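Local structure of putative fimbrial subunit (Corynebacterium diphtheriae, 4HSQ) at residues Asn16-Tyr21 with Glu106-Glu111; Val10-Gln15 with Val142-Gly147; Asp48-Phe53 with Gly113-Leu118; Phe168-Cys173 with Gly182-Asp187. The protein probably polymerises into the shaft of a surface pilus as the major pilin SpaD, of which this chain is domains D2 and D3. All coordinates share one frame; numbering follows the deposited sequence.

Contact 1: residues Asn16-Tyr21 with Glu106-Glu111; sequences NIQDAY and EVKRKE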
loop_
_atom_site.group_PDB
_atom_site.type_symbol
_atom_site.label_atom_id
_atom_site.label_comp_id
_atom_site.label_asym_id
_atom_site.label_seq_id
_atom_site.Cartn_x
_atom_site.Cartn_y
_atom_site.Cartn_z
ATOM N N ASN A 16 -3.866 4.115 0.457
ATOM C CA ASN A 16 -2.733 4.912 0.892
ATOM C C ASN A 16 -2.114 4.330 2.188
ATOM O O ASN A 16 -2.425 3.205 2.580
ATOM C CB ASN A 16 -3.199 6.369 1.040
ATOM C CG ASN A 16 -3.662 6.908 -0.312
ATOM O OD1 ASN A 16 -2.991 6.772 -1.343
ATOM N ND2 ASN A 16 -4.814 7.513 -0.364
ATOM N N ILE A 17 -1.186 5.055 2.816
ATOM C CA ILE A 17 -0.600 4.549 4.055
ATOM C C ILE A 17 -1.725 4.376 5.107
ATOM O O ILE A 17 -2.596 5.238 5.208
ATOM C CB ILE A 17 0.519 5.504 4.548
ATOM C CG1 ILE A 17 1.771 5.463 3.639
ATOM C CG2 ILE A 17 0.849 5.349 6.043
ATOM C CD1 ILE A 17 2.319 4.190 3.276
ATOM N N GLN A 18 -1.708 3.235 5.816
ATOM C CA GLN A 18 -2.642 2.840 6.885
ATOM C C GLN A 18 -4.039 2.432 6.333
ATOM O O GLN A 18 -4.955 2.161 7.104
ATOM C CB GLN A 18 -2.722 3.904 8.000
ATOM C CG GLN A 18 -1.427 3.935 8.859
ATOM C CD GLN A 18 -1.219 2.671 9.699
ATOM O OE1 GLN A 18 -2.026 1.748 9.684
ATOM N NE2 GLN A 18 -0.163 2.623 10.497
ATOM N N ASP A 19 -4.178 2.353 5.002
ATOM C CA ASP A 19 -5.366 1.812 4.359
ATOM C C ASP A 19 -5.142 0.324 4.182
ATOM O O ASP A 19 -4.080 -0.087 3.700
ATOM C CB ASP A 19 -5.664 2.480 3.016
ATOM C CG ASP A 19 -6.142 3.914 3.122
ATOM O OD1 ASP A 19 -6.789 4.259 4.148
ATOM O OD2 ASP A 19 -5.928 4.683 2.157
ATOM N N ALA A 20 -6.125 -0.486 4.561
ATOM C CA ALA A 20 -5.981 -1.941 4.422
ATOM C C ALA A 20 -5.905 -2.357 2.965
ATOM O O ALA A 20 -6.659 -1.842 2.129
ATOM C CB ALA A 20 -7.152 -2.644 5.087
ATOM N N TYR A 21 -5.020 -3.308 2.655
ATOM C CA TYR A 21 -4.982 -3.870 1.296
ATOM C C TYR A 21 -4.664 -5.344 1.417
ATOM O O TYR A 21 -4.382 -5.807 2.519
ATOM C CB TYR A 21 -4.068 -3.110 0.334
ATOM C CG TYR A 21 -2.580 -3.244 0.560
ATOM C CD1 TYR A 21 -1.854 -4.272 -0.045
ATOM C CD2 TYR A 21 -1.875 -2.284 1.277
ATOM C CE1 TYR A 21 -0.472 -4.362 0.098
ATOM C CE2 TYR A 21 -0.491 -2.370 1.437
ATOM C CZ TYR A 21 0.205 -3.408 0.839
ATOM O OH TYR A 21 1.565 -3.526 0.984
ATOM N N GLU A 106 -4.867 -9.603 4.769
ATOM C CA GLU A 106 -4.890 -8.167 4.790
ATOM C C GLU A 106 -3.751 -7.581 5.586
ATOM O O GLU A 106 -3.389 -8.092 6.647
ATOM C CB GLU A 106 -6.239 -7.768 5.374
ATOM C CG GLU A 106 -6.552 -6.289 5.390
ATOM C CD GLU A 106 -7.819 -6.058 6.188
ATOM O OE1 GLU A 106 -8.908 -6.422 5.693
ATOM O OE2 GLU A 106 -7.717 -5.577 7.335
ATOM N N VAL A 107 -3.199 -6.467 5.065
ATOM C CA VAL A 107 -2.108 -5.702 5.683
ATOM C C VAL A 107 -2.407 -4.217 5.611
ATOM O O VAL A 107 -3.279 -3.784 4.827
ATOM C CB VAL A 107 -0.729 -6.006 4.979
ATOM C CG1 VAL A 107 -0.286 -7.459 5.183
ATOM C CG2 VAL A 107 -0.744 -5.635 3.489
ATOM N N LYS A 108 -1.620 -3.426 6.344
ATOM C CA LYS A 108 -1.592 -1.966 6.256
ATOM C C LYS A 108 -0.151 -1.561 6.184
ATOM O O LYS A 108 0.648 -2.045 6.986
ATOM C CB LYS A 108 -2.264 -1.243 7.442
ATOM C CG LYS A 108 -3.792 -1.436 7.479
ATOM C CD LYS A 108 -4.421 -0.762 8.713
ATOM C CE LYS A 108 -5.914 -1.062 8.746
ATOM N NZ LYS A 108 -6.586 -0.470 9.944
ATOM N N ARG A 109 0.178 -0.646 5.275
ATOM C CA ARG A 109 1.543 -0.124 5.206
ATOM C C ARG A 109 1.620 1.048 6.179
ATOM O O ARG A 109 0.861 2.002 6.031
ATOM C CB ARG A 109 1.905 0.284 3.779
ATOM C CG ARG A 109 3.351 0.737 3.662
ATOM C CD ARG A 109 3.615 1.100 2.228
ATOM N NE ARG A 109 4.953 1.634 2.019
ATOM C CZ ARG A 109 5.549 1.632 0.835
ATOM N NH1 ARG A 109 4.933 1.118 -0.217
ATOM N NH2 ARG A 109 6.777 2.119 0.701
ATOM N N LYS A 110 2.516 0.973 7.184
ATOM C CA LYS A 110 2.583 1.981 8.253
ATOM C C LYS A 110 3.202 3.281 7.818
ATOM O O LYS A 110 2.969 4.319 8.445
ATOM C CB LYS A 110 3.454 1.478 9.441
ATOM C CG LYS A 110 3.050 0.191 10.078
ATOM C CD LYS A 110 4.028 -0.133 11.211
ATOM C CE LYS A 110 5.059 -1.146 10.798
ATOM N NZ LYS A 110 5.984 -1.471 11.912
ATOM N N GLU A 111 4.095 3.209 6.831
ATOM C CA GLU A 111 4.834 4.374 6.363
ATOM C C GLU A 111 5.475 4.110 5.038
ATOM O O GLU A 111 5.621 2.954 4.644
ATOM C CB GLU A 111 5.968 4.700 7.380
ATOM C CG GLU A 111 6.991 3.589 7.537
ATOM C CD GLU A 111 8.177 3.914 8.422
ATOM O OE1 GLU A 111 8.543 5.109 8.539
ATOM O OE2 GLU A 111 8.779 2.953 8.953
HETATM O O HOH W 1 -1.536 0.621 3.470
HETATM O O HOH W 2 1.479 4.825 10.439
#
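Tyr21 and Val107 face each other as a hydrogen-bonded antiparallel pair where strands 20-28 and 100-109 meet in the adhesin-clan domain D2. Tyr21 N gives to Val107 O at 2.8 Å, and Val107 N returns a bond to Tyr21 O at 2.9 Å. Both side chains lie on the same face of the sheet. There the Val107 CG2 methyl sits over one face of the Tyr21 ring, 3.6 Å from its centroid, in a CH-pi contact. Tyr21 suits this place because its ring offers an apolar face to valine while its hydroxyl reaches Tyr23.

Toward Arg109 the first segment leaves the strand pairing as a type II turn from Asn16 to Asp19. Gln18, at the positive phi of the third turn position, sends its N to Arg109 O at 2.9 Å. A water bridges the two segments, donating to Asn16 O and Asp19 O and accepting from Arg109 N. The CD1 methyl of Ile17 packs 3.5 Å from Arg109 CD, on the aliphatic part of that side chain. Lys108, extended beyond CG, runs perpendicular to the Gln18 side chain, its CD 3.4 Å from Gln18 O.

Further out, Asp19 OD2 accepts from Asn16 N and so braces the turn. Glu106 pairs with Lys55. Arg109 is stretched from CG to NE, CG lying opposite the backbone N (chi1 -176°), and its NE donates to Glu111 O at 3.0 Å, with that oxygen in the guanidinium plane.

Contact 2: residues Val10-Gln15 with Val142-Gly147; sequences VKDADQ and VVTYHG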
loop_
_atom_site.group_PDB
_atom_site.type_symbol
_atom_site.label_atom_id
_atom_site.label_comp_id
_atom_site.label_asym_id
_atom_site.label_seq_id
_atom_site.Cartn_x
_atom_site.Cartn_y
_atom_site.Cartn_z
ATOM N N VAL A 10 -1.338 -8.820 -5.573
ATOM C CA VAL A 10 -1.587 -7.756 -4.607
ATOM C C VAL A 10 -2.724 -6.910 -5.130
ATOM O O VAL A 10 -2.786 -6.603 -6.320
ATOM C CB VAL A 10 -0.334 -6.894 -4.290
ATOM C CG1 VAL A 10 0.239 -6.206 -5.548
ATOM C CG2 VAL A 10 -0.637 -5.845 -3.201
ATOM N N LYS A 11 -3.659 -6.601 -4.242
ATOM C CA LYS A 11 -4.748 -5.703 -4.556
ATOM C C LYS A 11 -4.568 -4.496 -3.654
ATOM O O LYS A 11 -4.848 -4.582 -2.468
ATOM C CB LYS A 11 -6.122 -6.364 -4.345
ATOM C CG LYS A 11 -7.220 -5.495 -4.927
ATOM C CD LYS A 11 -7.276 -5.703 -6.463
ATOM C CE LYS A 11 -8.241 -4.772 -7.161
ATOM N NZ LYS A 11 -7.910 -3.324 -6.923
ATOM N N ASP A 12 -4.031 -3.408 -4.207
ATOM C CA ASP A 12 -3.692 -2.214 -3.433
ATOM C C ASP A 12 -4.151 -0.900 -4.085
ATOM O O ASP A 12 -3.877 0.157 -3.509
ATOM C CB ASP A 12 -2.154 -2.156 -3.248
ATOM C CG ASP A 12 -1.332 -2.130 -4.547
ATOM O OD1 ASP A 12 -1.797 -1.542 -5.542
ATOM O OD2 ASP A 12 -0.224 -2.676 -4.554
ATOM N N ALA A 13 -4.796 -0.933 -5.277
ATOM C CA ALA A 13 -5.179 0.329 -5.960
ATOM C C ALA A 13 -5.923 1.295 -5.033
ATOM O O ALA A 13 -6.846 0.911 -4.297
ATOM C CB ALA A 13 -6.008 0.069 -7.215
ATOM N N ASP A 14 -5.435 2.528 -5.020
ATOM C CA ASP A 14 -5.924 3.688 -4.270
ATOM C C ASP A 14 -5.783 3.550 -2.755
ATOM O O ASP A 14 -6.246 4.417 -2.026
ATOM C CB ASP A 14 -7.396 3.998 -4.628
ATOM C CG ASP A 14 -7.637 4.239 -6.114
ATOM O OD1 ASP A 14 -6.899 5.057 -6.720
ATOM O OD2 ASP A 14 -8.533 3.599 -6.672
ATOM N N GLN A 15 -5.098 2.533 -2.270
ATOM C CA GLN A 15 -4.965 2.370 -0.818
ATOM C C GLN A 15 -3.708 3.094 -0.388
ATOM O O GLN A 15 -2.610 2.751 -0.822
ATOM C CB GLN A 15 -4.943 0.870 -0.433
ATOM C CG GLN A 15 -6.222 0.094 -0.892
ATOM C CD GLN A 15 -7.491 0.893 -0.608
ATOM O OE1 GLN A 15 -7.779 1.257 0.521
ATOM N NE2 GLN A 15 -8.210 1.282 -1.641
ATOM N N VAL A 142 5.837 -9.361 -5.961
ATOM C CA VAL A 142 4.931 -8.273 -6.332
ATOM C C VAL A 142 5.426 -7.038 -5.643
ATOM O O VAL A 142 6.148 -7.130 -4.656
ATOM C CB VAL A 142 3.426 -8.536 -6.029
ATOM C CG1 VAL A 142 2.880 -9.637 -6.920
ATOM C CG2 VAL A 142 3.170 -8.836 -4.542
ATOM N N VAL A 143 5.082 -5.884 -6.173
ATOM C CA VAL A 143 5.578 -4.643 -5.601
ATOM C C VAL A 143 4.426 -3.666 -5.463
ATOM O O VAL A 143 3.561 -3.590 -6.336
ATOM C CB VAL A 143 6.743 -4.056 -6.467
ATOM C CG1 VAL A 143 7.437 -2.911 -5.751
ATOM C CG2 VAL A 143 7.773 -5.130 -6.842
ATOM N N THR A 144 4.473 -2.878 -4.388
ATOM C CA THR A 144 3.518 -1.802 -4.073
ATOM C C THR A 144 4.332 -0.555 -3.826
ATOM O O THR A 144 5.264 -0.597 -3.021
ATOM C CB THR A 144 2.694 -2.189 -2.832
ATOM O OG1 THR A 144 2.017 -3.422 -3.106
ATOM C CG2 THR A 144 1.691 -1.109 -2.446
ATOM N N TYR A 145 3.938 0.569 -4.429
ATOM C CA TYR A 145 4.686 1.816 -4.276
ATOM C C TYR A 145 3.885 2.910 -3.608
ATOM O O TYR A 145 2.749 3.189 -4.004
ATOM C CB TYR A 145 5.127 2.359 -5.640
ATOM C CG TYR A 145 6.064 1.482 -6.430
ATOM C CD1 TYR A 145 7.445 1.682 -6.385
ATOM C CD2 TYR A 145 5.578 0.456 -7.233
ATOM C CE1 TYR A 145 8.314 0.916 -7.178
ATOM C CE2 TYR A 145 6.436 -0.303 -8.041
ATOM C CZ TYR A 145 7.802 -0.080 -7.991
ATOM O OH TYR A 145 8.636 -0.851 -8.760
ATOM N N HIS A 146 4.510 3.571 -2.642
ATOM C CA HIS A 146 3.936 4.724 -1.942
ATOM C C HIS A 146 4.980 5.775 -1.843
ATOM O O HIS A 146 6.145 5.435 -1.696
ATOM C CB HIS A 146 3.418 4.367 -0.533
ATOM C CG HIS A 146 2.163 3.534 -0.522
ATOM N ND1 HIS A 146 2.209 2.166 -0.701
ATOM C CD2 HIS A 146 0.870 3.908 -0.324
ATOM C CE1 HIS A 146 0.954 1.749 -0.620
ATOM N NE2 HIS A 146 0.115 2.765 -0.396
ATOM N N GLY A 147 4.572 7.037 -1.803
ATOM C CA GLY A 147 5.536 8.121 -1.651
ATOM C C GLY A 147 5.027 9.164 -0.696
ATOM O O GLY A 147 3.844 9.172 -0.335
HETATM O O HOH W 3 1.102 -2.447 -6.802
#
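Asp12 and Thr144 make one of the two direct polar links between 10-15 and strand 142-155. Thr144 OG1 donates to Asp12 OD2 at 2.8 Å, meeting the carboxylate on its anti side and 16° out of its plane. The torsion of Asp12 (chi1 58°) places CG between the backbone N and carbonyl carbon and directs the carboxylate at the strand. Threonine suits its site by offering two surfaces, since its CG2 methyl also touches the carboxylate. In the second link His146 NE2 donates to Gln15 O at 2.8 Å, the oxygen lying at the ring edge and the nitrogen in the carbonyl plane.

Water adds an indirect bond, donating to Asp12 OD2 at 2.6 Å and to Val143 O at 2.8 Å.

Apolar side chains meet at the valine end: Val10 CG1 reaches Val142 CB at 4.0 Å as the two branched side chains lie alongside, running in opposite senses. Beside them Val10 CG2 packs against the Thr144 hydroxyl, 3.6 Å from OG1.

Backbone bonding within 10-15 makes a type II turn from Asp12 to Gln15, which carries the chain from strand 7-11 toward strand 20-28. Outside the two segments, Asp12 OD1 accepts from Asp212 N and His206 NE2, and the ring of His206 stands edge-to-face with that of His146. Four donors around a buried carboxylate would favour the ionised form of Asp12, while the bond to Gln15 O implies a proton on His146 NE2.

Contact 3: residues Asp48-Phe53 with Gly113-Leu118; sequences DKRLDF and GNTTEL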
loop_
_atom_site.group_PDB
_atom_site.type_symbol
_atom_site.label_atom_id
_atom_site.label_comp_id
_atom_site.label_asym_id
_atom_site.label_seq_id
_atom_site.Cartn_x
_atom_site.Cartn_y
_atom_site.Cartn_z
ATOM N N ASP A 48 7.406 -7.353 4.667
ATOM C CA ASP A 48 8.249 -6.159 4.794
ATOM C C ASP A 48 7.938 -5.528 6.159
ATOM O O ASP A 48 6.774 -5.514 6.598
ATOM C CB ASP A 48 7.979 -5.183 3.629
ATOM C CG ASP A 48 8.846 -3.942 3.668
ATOM O OD1 ASP A 48 9.758 -3.831 2.828
ATOM O OD2 ASP A 48 8.617 -3.084 4.546
ATOM N N LYS A 49 8.989 -5.056 6.847
ATOM C CA LYS A 49 8.889 -4.491 8.194
ATOM C C LYS A 49 7.956 -3.265 8.283
ATOM O O LYS A 49 7.454 -2.974 9.360
ATOM C CB LYS A 49 10.281 -4.152 8.746
ATOM C CG LYS A 49 11.185 -5.387 8.995
ATOM C CD LYS A 49 10.689 -6.398 10.056
ATOM C CE LYS A 49 11.173 -6.100 11.456
ATOM N NZ LYS A 49 10.656 -7.088 12.441
ATOM N N ARG A 50 7.652 -2.613 7.155
ATOM C CA ARG A 50 6.734 -1.473 7.125
ATOM C C ARG A 50 5.272 -1.945 7.123
ATOM O O ARG A 50 4.363 -1.131 7.195
ATOM C CB ARG A 50 7.031 -0.592 5.888
ATOM C CG ARG A 50 8.410 0.081 6.005
ATOM C CD ARG A 50 8.823 0.693 4.674
ATOM N NE ARG A 50 9.138 -0.361 3.696
ATOM C CZ ARG A 50 9.574 -0.134 2.465
ATOM N NH1 ARG A 50 9.719 1.106 2.027
ATOM N NH2 ARG A 50 9.814 -1.148 1.639
ATOM N N LEU A 51 5.036 -3.262 7.035
ATOM C CA LEU A 51 3.648 -3.738 7.041
ATOM C C LEU A 51 3.237 -4.190 8.392
ATOM O O LEU A 51 4.042 -4.772 9.101
ATOM C CB LEU A 51 3.468 -4.909 6.081
ATOM C CG LEU A 51 3.718 -4.634 4.585
ATOM C CD1 LEU A 51 3.610 -5.930 3.791
ATOM C CD2 LEU A 51 2.768 -3.527 4.058
ATOM N N ASP A 52 1.954 -3.944 8.737
ATOM C CA ASP A 52 1.282 -4.476 9.916
ATOM C C ASP A 52 0.283 -5.465 9.420
ATOM O O ASP A 52 -0.704 -5.062 8.768
ATOM C CB ASP A 52 0.544 -3.381 10.714
ATOM C CG ASP A 52 1.425 -2.486 11.550
ATOM O OD1 ASP A 52 2.481 -2.968 12.033
ATOM O OD2 ASP A 52 1.024 -1.330 11.792
ATOM N N PHE A 53 0.504 -6.749 9.710
ATOM C CA PHE A 53 -0.457 -7.782 9.342
ATOM C C PHE A 53 -1.779 -7.513 10.084
ATOM O O PHE A 53 -1.742 -7.194 11.272
ATOM C CB PHE A 53 0.116 -9.174 9.733
ATOM C CG PHE A 53 -0.891 -10.286 9.666
ATOM C CD1 PHE A 53 -1.300 -10.804 8.441
ATOM C CD2 PHE A 53 -1.444 -10.816 10.828
ATOM C CE1 PHE A 53 -2.259 -11.824 8.376
ATOM C CE2 PHE A 53 -2.378 -11.856 10.766
ATOM C CZ PHE A 53 -2.779 -12.355 9.539
ATOM N N GLY A 113 8.693 4.910 4.447
ATOM C CA GLY A 113 10.021 4.378 4.759
ATOM C C GLY A 113 11.084 4.874 3.790
ATOM O O GLY A 113 10.956 5.955 3.204
ATOM N N ASN A 114 12.134 4.072 3.591
ATOM C CA ASN A 114 13.305 4.524 2.821
ATOM C C ASN A 114 13.290 4.215 1.329
ATOM O O ASN A 114 14.185 4.668 0.613
ATOM C CB ASN A 114 14.583 4.010 3.483
ATOM C CG ASN A 114 14.870 4.694 4.816
ATOM O OD1 ASN A 114 14.423 5.814 5.100
ATOM N ND2 ASN A 114 15.647 4.041 5.659
ATOM N N THR A 115 12.240 3.527 0.828
ATOM C CA THR A 115 12.069 3.296 -0.609
ATOM C C THR A 115 10.590 3.461 -0.899
ATOM O O THR A 115 9.757 3.089 -0.060
ATOM C CB THR A 115 12.573 1.885 -1.060
ATOM O OG1 THR A 115 11.845 0.867 -0.358
ATOM C CG2 THR A 115 14.104 1.693 -0.903
ATOM N N THR A 116 10.252 3.891 -2.104
ATOM C CA THR A 116 8.831 3.925 -2.464
ATOM C C THR A 116 8.356 2.495 -2.633
ATOM O O THR A 116 7.239 2.187 -2.232
ATOM C CB THR A 116 8.594 4.741 -3.736
ATOM O OG1 THR A 116 9.368 4.170 -4.795
ATOM C CG2 THR A 116 8.950 6.226 -3.556
ATOM N N GLU A 117 9.229 1.595 -3.172
ATOM C CA GLU A 117 8.821 0.203 -3.378
ATOM C C GLU A 117 8.715 -0.587 -2.088
ATOM O O GLU A 117 9.495 -0.394 -1.171
ATOM C CB GLU A 117 9.757 -0.552 -4.348
ATOM C CG GLU A 117 11.141 -0.876 -3.808
ATOM C CD GLU A 117 11.986 -1.774 -4.689
ATOM O OE1 GLU A 117 11.527 -2.153 -5.789
ATOM O OE2 GLU A 117 13.121 -2.095 -4.275
ATOM N N LEU A 118 7.731 -1.482 -2.039
ATOM C CA LEU A 118 7.572 -2.433 -0.945
ATOM C C LEU A 118 7.255 -3.745 -1.634
ATOM O O LEU A 118 6.214 -3.873 -2.283
ATOM C CB LEU A 118 6.480 -1.983 0.062
ATOM C CG LEU A 118 6.321 -2.846 1.324
ATOM C CD1 LEU A 118 5.714 -2.017 2.466
ATOM C CD2 LEU A 118 5.437 -4.075 1.035
#
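Asp48 lays its carboxylate across the branch of Leu118, the Asp48 CG atom coming 3.6 Å from Leu118 CG. Its oxygens are meanwhile taken up by Arg50. OD2 accepts from Arg50 N, forming an Asx turn, and also from Arg50 NE at 2.9 Å on its syn side; OD1 accepts from Arg50 NH2, which approaches from above the carboxylate plane. This side-on salt bridge spans the start of a type I turn from Asp48 to Leu51 and fixes the rotation of the guanidinium.

Arg50, bent at its third torsion (chi3 -70°), thus presents its outer nitrogens to the other segment. Arg50 NH2 reaches Glu117 O at 2.9 Å, in the carbonyl plane and on a lone pair, and NH1 reaches Thr115 OG1 at 3.2 Å. A weak bond from NH1 to Thr115 O adds to these, and NH1 also binds Val112 O. Arginine fits here because one flat group can serve carboxylate and carbonyls together. Gly113, without a side chain, lets its CA lie 3.9 Å from Arg50 CD. Thr115 OG1 in turn donates to Glu117 O, which therefore accepts twice.

Strand 51-61 belongs to one sheet of domain D2 and strand 117-127 to the other, so Arg50 and Leu51 link the two sheets at the rim of a beta-sandwich. Leu51 begins its strand, and the end of its buried side chain packs on Leu118, Leu51 CD2 to Leu118 CD1 3.7 Å, with Tyr21 and Tyr23 beside both leucines.

Contact 4: residues Phe168-Cys173 with Gly182-Asp187; sequences FELYQC and GPLTVD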
loop_
_atom_site.group_PDB
_atom_site.type_symbol
_atom_site.label_atom_id
_atom_site.label_comp_id
_atom_site.label_asym_id
_atom_site.label_seq_id
_atom_site.Cartn_x
_atom_site.Cartn_y
_atom_site.Cartn_z
ATOM N N PHE A 168 -5.033 22.552 4.199
ATOM C CA PHE A 168 -5.301 21.820 2.976
ATOM C C PHE A 168 -6.059 20.527 3.197
ATOM O O PHE A 168 -5.827 19.819 4.181
ATOM C CB PHE A 168 -3.967 21.457 2.291
ATOM C CG PHE A 168 -3.234 22.619 1.648
ATOM C CD1 PHE A 168 -3.357 22.872 0.284
ATOM C CD2 PHE A 168 -2.400 23.438 2.400
ATOM C CE1 PHE A 168 -2.641 23.926 -0.317
ATOM C CE2 PHE A 168 -1.707 24.501 1.808
ATOM C CZ PHE A 168 -1.829 24.735 0.455
ATOM N N GLU A 169 -6.856 20.167 2.183
ATOM C CA GLU A 169 -7.481 18.856 2.061
ATOM C C GLU A 169 -6.857 18.145 0.853
ATOM O O GLU A 169 -6.294 18.806 -0.022
ATOM C CB GLU A 169 -8.993 18.984 1.861
ATOM C CG GLU A 169 -9.718 19.437 3.108
ATOM C CD GLU A 169 -11.190 19.632 2.836
ATOM O OE1 GLU A 169 -11.545 19.985 1.685
ATOM O OE2 GLU A 169 -11.987 19.444 3.781
ATOM N N LEU A 170 -7.053 16.822 0.764
ATOM C CA LEU A 170 -6.540 16.021 -0.330
ATOM C C LEU A 170 -7.661 15.286 -1.006
ATOM O O LEU A 170 -8.534 14.704 -0.337
ATOM C CB LEU A 170 -5.544 14.995 0.238
ATOM C CG LEU A 170 -4.873 14.091 -0.795
ATOM C CD1 LEU A 170 -3.821 14.872 -1.589
ATOM C CD2 LEU A 170 -4.235 12.913 -0.105
ATOM N N TYR A 171 -7.600 15.245 -2.326
ATOM C CA TYR A 171 -8.603 14.562 -3.128
ATOM C C TYR A 171 -7.969 13.742 -4.203
ATOM O O TYR A 171 -6.873 14.059 -4.644
ATOM C CB TYR A 171 -9.488 15.631 -3.848
ATOM C CG TYR A 171 -10.403 16.411 -2.941
ATOM C CD1 TYR A 171 -11.758 16.098 -2.851
ATOM C CD2 TYR A 171 -9.942 17.525 -2.240
ATOM C CE1 TYR A 171 -12.617 16.828 -2.026
ATOM C CE2 TYR A 171 -10.784 18.238 -1.380
ATOM C CZ TYR A 171 -12.123 17.893 -1.288
ATOM O OH TYR A 171 -12.971 18.626 -0.482
ATOM N N GLN A 172 -8.691 12.734 -4.687
ATOM C CA GLN A 172 -8.379 12.065 -5.939
ATOM C C GLN A 172 -8.969 12.999 -6.989
ATOM O O GLN A 172 -9.989 13.631 -6.714
ATOM C CB GLN A 172 -9.014 10.668 -6.020
ATOM C CG GLN A 172 -8.439 9.651 -5.036
ATOM C CD GLN A 172 -9.222 8.361 -4.965
ATOM O OE1 GLN A 172 -10.161 8.098 -5.723
ATOM N NE2 GLN A 172 -8.847 7.522 -4.038
ATOM N N CYS A 173 -8.358 13.136 -8.166
ATOM C CA CYS A 173 -8.953 14.010 -9.179
ATOM C C CYS A 173 -8.535 13.564 -10.560
ATOM O O CYS A 173 -7.509 12.909 -10.697
ATOM C CB CYS A 173 -8.559 15.475 -8.942
ATOM S SG CYS A 173 -6.776 15.812 -9.068
ATOM N N GLY A 182 -12.992 12.499 -2.049
ATOM C CA GLY A 182 -12.368 13.253 -0.969
ATOM C C GLY A 182 -13.337 14.130 -0.188
ATOM O O GLY A 182 -14.515 14.209 -0.539
ATOM N N PRO A 183 -12.871 14.837 0.859
ATOM C CA PRO A 183 -11.480 14.887 1.358
ATOM C C PRO A 183 -11.046 13.528 1.904
ATOM O O PRO A 183 -11.771 12.873 2.653
ATOM C CB PRO A 183 -11.529 15.989 2.425
ATOM C CG PRO A 183 -12.968 16.010 2.878
ATOM C CD PRO A 183 -13.763 15.710 1.649
ATOM N N LEU A 184 -9.882 13.071 1.441
ATOM C CA LEU A 184 -9.326 11.780 1.813
ATOM C C LEU A 184 -8.740 11.770 3.215
ATOM O O LEU A 184 -8.110 12.730 3.635
ATOM C CB LEU A 184 -8.209 11.399 0.821
ATOM C CG LEU A 184 -8.609 11.177 -0.646
ATOM C CD1 LEU A 184 -7.385 10.851 -1.488
ATOM C CD2 LEU A 184 -9.630 10.057 -0.775
ATOM N N THR A 185 -8.933 10.660 3.916
ATOM C CA THR A 185 -8.320 10.431 5.211
ATOM C C THR A 185 -7.083 9.575 4.962
ATOM O O THR A 185 -7.165 8.487 4.368
ATOM C CB THR A 185 -9.292 9.789 6.209
ATOM O OG1 THR A 185 -10.374 10.691 6.434
ATOM C CG2 THR A 185 -8.607 9.444 7.542
ATOM N N VAL A 186 -5.939 10.080 5.411
ATOM C CA VAL A 186 -4.663 9.394 5.292
ATOM C C VAL A 186 -4.083 9.329 6.692
ATOM O O VAL A 186 -3.755 10.374 7.278
ATOM C CB VAL A 186 -3.685 10.026 4.257
ATOM C CG1 VAL A 186 -2.412 9.183 4.127
ATOM C CG2 VAL A 186 -4.348 10.204 2.895
ATOM N N ASP A 187 -3.965 8.097 7.220
ATOM C CA ASP A 187 -3.441 7.776 8.556
ATOM C C ASP A 187 -4.160 8.632 9.640
ATOM O O ASP A 187 -3.514 9.386 10.356
ATOM C CB ASP A 187 -1.903 7.928 8.608
ATOM C CG ASP A 187 -1.242 7.314 9.851
ATOM O OD1 ASP A 187 -1.980 6.832 10.751
ATOM O OD2 ASP A 187 0.008 7.258 9.893
HETATM O O HOH W 4 -8.318 15.505 2.972
#
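Tyr171 holds CG opposite its carbonyl carbon (chi1 -70°), a torsion that swings the ring alongside Gly182 and Pro183. Leu170 has CG opposite the backbone N instead (chi1 -178°), which places its CD2 methyl against Leu184 and Val186. Because side chains alternate along a strand, these neighbours serve different parts of the crossing segment.

Pro183, preceded by a cis peptide bond, places its CA over one face of the Tyr171 ring, 4.2 Å from the centroid, in a CH-pi contact. Gly182 CA lies 3.5 Å from Tyr171 CD1, an approach that glycine permits because it has no side chain to collide with the ring. Proline also runs beside Glu169, its CB 3.7 Å from Glu169 CD. The carboxylate of Glu169 steadies the ring from the same strand, with OE1 accepting from Tyr171 OH at 2.9 Å.

One backbone bond crosses the contact: Leu184 N donates to Leu170 O at 2.8 Å and is almost straight. Beyond it, Leu184 CD1 lies 4.0 Å from Leu170 CD2 and also touches Gln172 CG, while Val186 CG2 meets Leu170 CD2 from farther along.

The touching parts of the two segments run 106° apart, so 182-187 traverses strand 167-173 rather than extending its sheet. In this domain of prealbumin-like fold, Leu170 and Val186 continue inward to Leu205 of strand 199-206 and to Trp192, and Cys173 is joined by a disulfide to Cys224 on the adjacent strand 222-229.

Contacts 1, 2 and 3 cluster within domain D2, their centres 9 to 11 Å apart, whereas contact 4 belongs to D3, its centre about 16 Å from that of contact 1 and 22 Å from that of contact 3. Strands 7-11, 20-28, 100-109 and 51-61 lie side by side in one sheet; strands 117-127 and 142-155 pair in the other. Along the chain, contacts 1 and 3 interleave and both nest inside the loop closed by contact 2, while contact 4 follows. Strand 142-155 also pairs with strands 199-206 and 264-271 of D3, and Gln18 touches Asp187, so the clustered end of D2 abuts D3, consistent with a coupled, elongated pilin.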